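Local coordinates for L-ornithine N(5)-monooxygenase (Pseudomonas aeruginosa, PDB 3S5W), which catalyses the FAD- and NADPH-dependent hydroxylation of L-ornithine to N(5)-hydroxyornithine, the first step in making the siderophore pyoverdin, at residues K265-V276 with Y300-T310. Numbering follows the deposited sequence.
Sequences KPADDSPFVNEV and YHNTNYSVVDT. With NAP (NADP nicotinamide-adenine-dinucleotide phosphate), chain F; ONH (N~5~-hydroxy-L-ornithine), chain E.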
loop_
_atom_site.group_PDB
_atom_site.type_symbol
_atom_site.label_atom_id
_atom_site.label_comp_id
_atom_site.label_asym_id
_atom_site.label_seq_id
_atom_site.Cartn_x
_atom_site.Cartn_y
_atom_site.Cartn_z
ATOM N N LYS A 265 7.605 -17.422 7.088
ATOM C CA LYS A 265 8.938 -17.398 6.483
ATOM C C LYS A 265 9.517 -15.994 6.509
ATOM O O LYS A 265 8.768 -15.038 6.351
ATOM C CB LYS A 265 8.872 -17.883 5.046
ATOM C CG LYS A 265 8.204 -19.266 4.986
ATOM C CD LYS A 265 8.754 -20.177 3.994
ATOM C CE LYS A 265 8.034 -21.522 4.117
ATOM N NZ LYS A 265 8.198 -22.206 2.817
ATOM N N PRO A 266 10.849 -15.888 6.686
ATOM C CA PRO A 266 11.431 -14.577 6.950
ATOM C C PRO A 266 11.595 -13.754 5.684
ATOM O O PRO A 266 11.975 -14.273 4.615
ATOM C CB PRO A 266 12.814 -14.907 7.553
ATOM C CG PRO A 266 13.167 -16.286 6.990
ATOM C CD PRO A 266 11.823 -16.995 6.885
ATOM N N ALA A 267 11.335 -12.466 5.839
ATOM C CA ALA A 267 11.574 -11.479 4.796
ATOM C C ALA A 267 13.076 -11.335 4.542
ATOM O O ALA A 267 13.847 -11.162 5.491
ATOM C CB ALA A 267 10.985 -10.142 5.218
ATOM N N ASP A 268 13.470 -11.414 3.268
ATOM C CA ASP A 268 14.867 -11.259 2.885
ATOM C C ASP A 268 15.205 -9.776 2.639
ATOM O O ASP A 268 14.801 -9.204 1.627
ATOM C CB ASP A 268 15.193 -12.092 1.634
ATOM C CG ASP A 268 16.713 -12.272 1.409
ATOM O OD1 ASP A 268 17.509 -11.511 2.026
ATOM O OD2 ASP A 268 17.097 -13.168 0.598
ATOM N N ASP A 269 15.947 -9.177 3.578
ATOM C CA ASP A 269 16.584 -7.869 3.366
ATOM C C ASP A 269 18.134 -7.947 3.553
ATOM O O ASP A 269 18.776 -6.934 3.817
ATOM C CB ASP A 269 15.949 -6.815 4.310
ATOM C CG ASP A 269 16.298 -7.073 5.781
ATOM O OD1 ASP A 269 16.670 -8.224 6.116
ATOM O OD2 ASP A 269 16.251 -6.115 6.582
ATOM N N SER A 270 18.726 -9.135 3.368
ATOM C CA SER A 270 20.194 -9.274 3.376
ATOM C C SER A 270 20.753 -8.355 2.254
ATOM O O SER A 270 20.064 -8.108 1.244
ATOM C CB SER A 270 20.617 -10.768 3.197
ATOM O OG SER A 270 20.221 -11.268 1.915
ATOM N N PRO A 271 21.989 -7.841 2.426
ATOM C CA PRO A 271 22.395 -6.673 1.640
ATOM C C PRO A 271 22.579 -6.857 0.111
ATOM O O PRO A 271 22.261 -5.928 -0.656
ATOM C CB PRO A 271 23.675 -6.187 2.350
ATOM C CG PRO A 271 24.215 -7.409 3.053
ATOM C CD PRO A 271 22.955 -8.143 3.509
ATOM N N PHE A 272 23.078 -8.008 -0.348
ATOM C CA PHE A 272 23.176 -8.223 -1.802
ATOM C C PHE A 272 21.782 -8.345 -2.423
ATOM O O PHE A 272 21.496 -7.708 -3.436
ATOM C CB PHE A 272 23.980 -9.484 -2.156
ATOM C CG PHE A 272 25.444 -9.377 -1.815
ATOM C CD1 PHE A 272 26.335 -8.780 -2.703
ATOM C CD2 PHE A 272 25.916 -9.873 -0.603
ATOM C CE1 PHE A 272 27.694 -8.696 -2.397
ATOM C CE2 PHE A 272 27.282 -9.774 -0.282
ATOM C CZ PHE A 272 28.158 -9.193 -1.180
ATOM N N VAL A 273 20.946 -9.185 -1.823
ATOM C CA VAL A 273 19.546 -9.326 -2.243
ATOM C C VAL A 273 18.835 -7.957 -2.257
ATOM O O VAL A 273 18.077 -7.639 -3.193
ATOM C CB VAL A 273 18.835 -10.337 -1.316
ATOM C CG1 VAL A 273 17.292 -10.265 -1.449
ATOM C CG2 VAL A 273 19.349 -11.740 -1.599
ATOM N N ASN A 274 19.106 -7.144 -1.233
ATOM C CA ASN A 274 18.388 -5.870 -1.080
ATOM C C ASN A 274 18.680 -4.866 -2.192
ATOM O O ASN A 274 17.941 -3.869 -2.359
ATOM C CB ASN A 274 18.618 -5.226 0.293
ATOM C CG ASN A 274 17.387 -4.433 0.760
ATOM O OD1 ASN A 274 16.278 -4.972 0.803
ATOM N ND2 ASN A 274 17.583 -3.173 1.099
ATOM N N GLU A 275 19.743 -5.138 -2.952
ATOM C CA GLU A 275 20.018 -4.354 -4.166
ATOM C C GLU A 275 18.877 -4.397 -5.209
ATOM O O GLU A 275 18.816 -3.515 -6.077
ATOM C CB GLU A 275 21.361 -4.731 -4.788
ATOM C CG GLU A 275 22.510 -4.212 -3.880
ATOM C CD GLU A 275 23.885 -4.428 -4.446
ATOM O OE1 GLU A 275 23.996 -5.045 -5.521
ATOM O OE2 GLU A 275 24.861 -4.006 -3.790
ATOM N N VAL A 276 17.981 -5.369 -5.104
ATOM C CA VAL A 276 16.798 -5.452 -6.022
ATOM C C VAL A 276 15.836 -4.259 -5.855
ATOM O O VAL A 276 14.956 -4.017 -6.718
ATOM C CB VAL A 276 16.060 -6.833 -5.927
ATOM C CG1 VAL A 276 15.259 -6.987 -4.645
ATOM C CG2 VAL A 276 15.166 -7.096 -7.118
ATOM N N TYR A 300 12.925 -13.176 -6.409
ATOM C CA TYR A 300 13.008 -12.232 -5.282
ATOM C C TYR A 300 11.658 -11.989 -4.605
ATOM O O TYR A 300 11.490 -11.007 -3.885
ATOM C CB TYR A 300 13.616 -10.912 -5.773
ATOM C CG TYR A 300 15.109 -11.005 -6.071
ATOM C CD1 TYR A 300 16.045 -10.814 -5.053
ATOM C CD2 TYR A 300 15.574 -11.289 -7.364
ATOM C CE1 TYR A 300 17.411 -10.908 -5.298
ATOM C CE2 TYR A 300 16.947 -11.366 -7.628
ATOM C CZ TYR A 300 17.860 -11.177 -6.587
ATOM O OH TYR A 300 19.221 -11.246 -6.813
ATOM N N HIS A 301 10.698 -12.882 -4.849
ATOM C CA HIS A 301 9.354 -12.755 -4.286
ATOM C C HIS A 301 9.403 -12.620 -2.754
ATOM O O HIS A 301 8.640 -11.833 -2.178
ATOM C CB HIS A 301 8.501 -13.974 -4.673
ATOM C CG HIS A 301 7.022 -13.771 -4.519
ATOM N ND1 HIS A 301 6.250 -14.511 -3.640
ATOM C CD2 HIS A 301 6.162 -12.951 -5.170
ATOM C CE1 HIS A 301 4.985 -14.141 -3.742
ATOM N NE2 HIS A 301 4.908 -13.193 -4.658
ATOM N N ASN A 302 10.333 -13.350 -2.116
ATOM C CA ASN A 302 10.431 -13.387 -0.660
ATOM C C ASN A 302 11.123 -12.179 0.002
ATOM O O ASN A 302 11.365 -12.177 1.210
ATOM C CB ASN A 302 11.070 -14.719 -0.193
ATOM C CG ASN A 302 12.560 -14.725 -0.326
ATOM O OD1 ASN A 302 13.122 -14.070 -1.213
ATOM N ND2 ASN A 302 13.240 -15.460 0.579
ATOM N N THR A 303 11.465 -11.178 -0.787
ATOM C CA THR A 303 11.917 -9.877 -0.231
ATOM C C THR A 303 10.695 -9.038 0.152
ATOM O O THR A 303 10.804 -8.060 0.874
ATOM C CB THR A 303 12.687 -9.069 -1.273
ATOM O OG1 THR A 303 11.832 -8.843 -2.404
ATOM C CG2 THR A 303 13.944 -9.824 -1.713
ATOM N N ASN A 304 9.515 -9.438 -0.325
ATOM C CA ASN A 304 8.346 -8.583 -0.128
ATOM C C ASN A 304 6.992 -9.239 0.112
ATOM O O ASN A 304 6.121 -8.608 0.695
ATOM C CB ASN A 304 8.218 -7.587 -1.289
ATOM C CG ASN A 304 7.249 -6.425 -0.962
ATOM O OD1 ASN A 304 7.472 -5.681 -0.005
ATOM N ND2 ASN A 304 6.150 -6.303 -1.732
ATOM N N TYR A 305 6.778 -10.460 -0.365
ATOM C CA TYR A 305 5.450 -11.066 -0.307
ATOM C C TYR A 305 5.473 -12.368 0.474
ATOM O O TYR A 305 6.445 -13.148 0.336
ATOM C CB TYR A 305 4.943 -11.359 -1.734
ATOM C CG TYR A 305 4.726 -10.117 -2.558
ATOM C CD1 TYR A 305 3.618 -9.294 -2.310
ATOM C CD2 TYR A 305 5.602 -9.774 -3.605
ATOM C CE1 TYR A 305 3.391 -8.154 -3.051
ATOM C CE2 TYR A 305 5.391 -8.614 -4.372
ATOM C CZ TYR A 305 4.270 -7.811 -4.083
ATOM O OH TYR A 305 4.008 -6.662 -4.797
ATOM N N SER A 306 4.414 -12.587 1.276
ATOM C CA SER A 306 4.218 -13.796 2.099
ATOM C C SER A 306 5.385 -14.037 3.065
ATOM O O SER A 306 5.793 -15.198 3.309
ATOM C CB SER A 306 4.020 -15.046 1.219
ATOM O OG SER A 306 2.932 -14.869 0.322
ATOM N N VAL A 307 5.918 -12.949 3.613
ATOM C CA VAL A 307 7.062 -13.066 4.512
ATOM C C VAL A 307 6.844 -12.103 5.686
ATOM O O VAL A 307 6.043 -11.152 5.601
ATOM C CB VAL A 307 8.398 -12.743 3.820
ATOM C CG1 VAL A 307 8.856 -13.897 2.860
ATOM C CG2 VAL A 307 8.369 -11.358 3.090
ATOM N N VAL A 308 7.553 -12.391 6.761
ATOM C CA VAL A 308 7.414 -11.718 8.048
ATOM C C VAL A 308 8.834 -11.341 8.522
ATOM O O VAL A 308 9.792 -12.116 8.320
ATOM C CB VAL A 308 6.802 -12.708 9.059
ATOM C CG1 VAL A 308 6.584 -12.086 10.430
ATOM C CG2 VAL A 308 5.455 -13.293 8.512
ATOM N N ASP A 309 8.966 -10.148 9.107
ATOM C CA ASP A 309 10.220 -9.751 9.760
ATOM C C ASP A 309 10.733 -10.863 10.704
ATOM O O ASP A 309 9.963 -11.421 11.499
ATOM C CB ASP A 309 10.027 -8.447 10.543
ATOM C CG ASP A 309 11.222 -8.143 11.422
ATOM O OD1 ASP A 309 11.121 -8.309 12.662
ATOM O OD2 ASP A 309 12.295 -7.807 10.859
ATOM N N THR A 310 12.020 -11.219 10.579
ATOM C CA THR A 310 12.597 -12.287 11.406
ATOM C C THR A 310 12.266 -12.172 12.898
ATOM O O THR A 310 11.899 -13.164 13.511
ATOM C CB THR A 310 14.131 -12.417 11.187
ATOM O OG1 THR A 310 14.351 -12.831 9.841
ATOM C CG2 THR A 310 14.725 -13.509 12.074
HETATM P PA NAP F . 1.177 -10.509 1.371
HETATM O O1A NAP F . 2.623 -10.568 1.611
HETATM O O2A NAP F . 0.797 -10.502 -0.029
HETATM O O5B NAP F . 0.529 -11.656 2.255
HETATM C C5B NAP F . -0.677 -12.166 1.822
HETATM C C4B NAP F . -0.907 -13.364 2.718
HETATM O O4B NAP F . -2.230 -13.730 2.447
HETATM C C3B NAP F . 0.007 -14.534 2.327
HETATM O O3B NAP F . 0.213 -15.273 3.524
HETATM C C2B NAP F . -0.922 -15.299 1.368
HETATM O O2B NAP F . -0.677 -16.675 1.404
HETATM C C1B NAP F . -2.317 -15.055 1.994
HETATM N N9A NAP F . -3.357 -15.235 0.968
HETATM C C8A NAP F . -3.532 -14.489 -0.179
HETATM N N7A NAP F . -4.587 -14.976 -0.871
HETATM C C5A NAP F . -5.063 -16.035 -0.194
HETATM C C6A NAP F . -6.110 -16.920 -0.458
HETATM N N6A NAP F . -6.829 -16.800 -1.567
HETATM N N1A NAP F . -6.357 -17.923 0.432
HETATM C C2A NAP F . -5.624 -18.086 1.577
HETATM N N3A NAP F . -4.580 -17.210 1.845
HETATM C C4A NAP F . -4.301 -16.219 0.962
HETATM O O3 NAP F . 0.502 -9.265 2.149
HETATM P PN NAP F . 0.799 -8.522 3.576
HETATM O O1N NAP F . -0.321 -7.536 3.740
HETATM O O2N NAP F . 1.050 -9.483 4.697
HETATM O O5D NAP F . 2.139 -7.759 3.110
HETATM C C5D NAP F . 3.379 -7.607 3.766
HETATM C C4D NAP F . 3.773 -6.221 3.268
HETATM O O4D NAP F . 4.535 -5.437 4.146
HETATM C C3D NAP F . 4.567 -6.124 1.976
HETATM O O3D NAP F . 3.866 -6.664 0.881
HETATM C C2D NAP F . 4.797 -4.604 1.945
HETATM O O2D NAP F . 3.835 -3.824 1.245
HETATM C C1D NAP F . 4.756 -4.227 3.432
HETATM P P2B NAP F . 0.148 -17.472 0.259
HETATM O O1X NAP F . -0.289 -18.906 0.528
HETATM O O2X NAP F . 1.596 -17.163 0.590
HETATM O O3X NAP F . -0.234 -16.925 -1.093
HETATM C C ONH E . 14.011 -1.885 0.752
HETATM N N ONH E . 13.845 -4.152 1.705
HETATM O O ONH E . 15.036 -1.786 1.490
HETATM C CA ONH E . 13.147 -3.102 0.922
HETATM C CB ONH E . 11.801 -2.698 1.537
HETATM C CD ONH E . 9.581 -3.522 2.212
HETATM N NE ONH E . 8.788 -4.724 2.249
HETATM C CG ONH E . 10.906 -3.924 1.604
HETATM O OZ ONH E . 7.728 -4.754 3.127
HETATM O OXT ONH E . 13.668 -1.035 -0.118
HETATM O O HOH W 1 5.432 -16.234 5.792
HETATM O O HOH W 2 11.761 -16.350 3.164
HETATM O O HOH W 3 13.340 -10.409 8.063
HETATM O O HOH W 4 13.128 -6.975 1.857
HETATM O O HOH W 5 15.667 -13.652 -1.628
HETATM O O HOH W 6 16.120 -15.492 1.268
#
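Val308 and the chain around Pro266 form a single beta bridge: Val308 N donates to Lys265 O at 2.9 Å, in the carbonyl plane, and Ala267 N returns a bond to Val308 O from well above its carbonyl plane. One residue on, Asp268 N points almost straight at Asn302 O (3.0 Å, 173° at the hydrogen). Beside that bond the side chains of Asp268 and Asn302 communicate through two waters, both on Asp268 OD2. The other carboxylate oxygen, OD1, accepts from Ser270 N (3.0 Å), which makes an Asx turn just ahead of the short helix 271-274, and also from Ser270 OG.

This pairing illustrates how a binding site can be built from two pieces of chain separated by 23 residues, most of them helical. From 265-276, Asn274 grips the amino acid end of the hydroxyornithine product, its OD1 accepting from ONH N and its ND2 donating to ONH O. From 300-310, Asn304 OD1 takes ONH NE at the far end (2.8 Å), while Ser306 N donates to O1A of the NADP diphosphate and Ser306 OG to O2X of its 2'-phosphate. A water joins Asp268 O, Thr303 O and ONH N.

Apolar packing lies outside these bonds. Val276 CG2 sits over one face of the Tyr300 ring, 4.3 Å from the centroid, whereas Val273 CG1 meets that ring's edge and presses tightly on Thr303 CG2 (3.4 Å). At the other end Val307 CG2 rests on Ala267 CB.

Segment 300-310 links helix 290-299 to helix 310-326; Val308 touches Ile313 of the latter, and Ala240 and the NADP(+)-binding Gln237 of helix 237-249.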